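PDB 3G0O: 3-hydroxyisobutyrate dehydrogenase from Salmonella typhimurium, which probably oxidises L-threonate to 2-oxo-tetronate with NAD(+), or less readily NADP(+), as the hydride acceptor. Local coordinates for residues V65-I70 / K155-A160. Residues are numbered along the deposited sequence; the frame is centred on the assembly and turned at random.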
# COMPACT_ATOMS: atom_id res chain seq x y z
N VAL A 65 37.75 2.56 -12.57
CA VAL A 65 36.39 2.11 -12.81
C VAL A 65 35.76 2.72 -14.05
O VAL A 65 36.03 3.87 -14.41
CB VAL A 65 35.47 2.40 -11.61
CG1 VAL A 65 35.92 1.60 -10.40
CG2 VAL A 65 35.46 3.89 -11.30
N ASP A 66 34.92 1.94 -14.71
CA ASP A 66 34.20 2.37 -15.90
C ASP A 66 32.93 3.06 -15.42
O ASP A 66 32.35 3.89 -16.11
CB ASP A 66 33.84 1.16 -16.75
CG ASP A 66 35.07 0.46 -17.30
OD1 ASP A 66 35.74 1.05 -18.16
OD2 ASP A 66 35.37 -0.67 -16.87
N ALA A 67 32.50 2.70 -14.21
CA ALA A 67 31.30 3.28 -13.64
C ALA A 67 31.38 3.30 -12.12
O ALA A 67 31.92 2.38 -11.51
CB ALA A 67 30.07 2.49 -14.08
N LEU A 68 30.84 4.35 -11.53
CA LEU A 68 30.82 4.48 -10.08
C LEU A 68 29.36 4.67 -9.68
O LEU A 68 28.69 5.56 -10.20
CB LEU A 68 31.63 5.69 -9.62
CG LEU A 68 31.84 5.81 -8.11
CD1 LEU A 68 32.92 4.82 -7.68
CD2 LEU A 68 32.26 7.23 -7.75
N VAL A 69 28.86 3.82 -8.79
CA VAL A 69 27.48 3.92 -8.31
C VAL A 69 27.53 4.46 -6.89
O VAL A 69 28.25 3.93 -6.04
CB VAL A 69 26.77 2.55 -8.30
CG1 VAL A 69 25.30 2.71 -7.89
CG2 VAL A 69 26.88 1.89 -9.66
N ILE A 70 26.76 5.51 -6.63
CA ILE A 70 26.73 6.11 -5.30
C ILE A 70 25.37 5.93 -4.64
O ILE A 70 24.38 6.56 -5.02
CB ILE A 70 27.06 7.62 -5.38
CG1 ILE A 70 28.40 7.80 -6.10
CG2 ILE A 70 27.11 8.22 -3.98
CD1 ILE A 70 28.79 9.25 -6.31
N LYS A 155 24.77 0.62 -18.90
CA LYS A 155 23.96 -0.56 -19.21
C LYS A 155 24.37 -1.83 -18.48
O LYS A 155 23.52 -2.56 -17.97
CB LYS A 155 23.94 -0.81 -20.71
CG LYS A 155 22.92 -1.86 -21.15
CD LYS A 155 22.94 -2.04 -22.65
CE LYS A 155 21.82 -2.94 -23.11
NZ LYS A 155 21.83 -4.24 -22.38
N PRO A 156 25.68 -2.14 -18.44
CA PRO A 156 26.13 -3.35 -17.75
C PRO A 156 25.72 -3.32 -16.28
O PRO A 156 25.34 -4.35 -15.71
CB PRO A 156 27.65 -3.31 -17.93
CG PRO A 156 27.81 -2.64 -19.25
CD PRO A 156 26.81 -1.50 -19.15
N VAL A 157 25.81 -2.15 -15.66
CA VAL A 157 25.46 -1.99 -14.26
C VAL A 157 23.95 -2.11 -14.06
O VAL A 157 23.49 -2.85 -13.21
CB VAL A 157 25.93 -0.63 -13.72
CG1 VAL A 157 25.47 -0.45 -12.27
CG2 VAL A 157 27.45 -0.54 -13.80
N LEU A 158 23.18 -1.38 -14.87
CA LEU A 158 21.73 -1.41 -14.77
C LEU A 158 21.19 -2.82 -15.01
O LEU A 158 20.30 -3.28 -14.29
CB LEU A 158 21.11 -0.42 -15.77
CG LEU A 158 21.46 1.05 -15.51
CD1 LEU A 158 21.11 1.89 -16.74
CD2 LEU A 158 20.70 1.55 -14.29
N ASP A 159 21.73 -3.51 -16.01
CA ASP A 159 21.29 -4.88 -16.31
C ASP A 159 21.51 -5.79 -15.11
O ASP A 159 20.73 -6.70 -14.84
CB ASP A 159 22.07 -5.46 -17.50
CG ASP A 159 21.63 -4.89 -18.84
OD1 ASP A 159 20.67 -4.10 -18.90
OD2 ASP A 159 22.27 -5.26 -19.86
N ALA A 160 22.60 -5.55 -14.38
CA ALA A 160 22.94 -6.38 -13.23
C ALA A 160 22.16 -6.09 -11.96
O ALA A 160 21.63 -7.00 -11.33
CB ALA A 160 24.43 -6.25 -12.94
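No ring or other flat group lies between Ala67 and Val69 of strand 67-70 and Val157 of helix 148-161; methyl groups alone meet. This is plain aliphatic packing of a helix on the parallel part of the mixed sheet in the Rossmann-type NAD-binding domain. Residues alternate along the strand, so Ala67 and Val69 both turn their CB toward the helix while Leu68 points to the opposite face of the sheet, where it touches Val13 and Met92. Val157 meets both with its two methyl branches: CG1 stands anti to the backbone N (chi1 176°) and comes within 3.8 Å of Val69 CG2. The two valines point in opposite senses and pass flank to flank rather than meeting end-on. The single methyl of Ala67 suits the place where the two backbones come nearest, the CA atoms of Ala67 and Val157 lying 7.9 Å apart. Branched valine at 69 and 157 reaches across without a long flexible chain, and all three residues are buried. Val10, on strand 9-13, touches both valines, and Met99, on strand 97-100, touches Val157, which thus packs over three adjacent strands. Before the strand, Asp66 OD1 forms salt bridges with Arg153 of the same helix as Val157 and with Lys93. On the exposed side of that helix, Lys155 NZ forms a salt bridge one turn along, on the syn lone pair of Asp159 OD2, at 2.8 Å. No hydrogen bond joins the two segments; the second branch of Val157 completes the contact, its CG2 lying 4.0 Å from Ala67 CB.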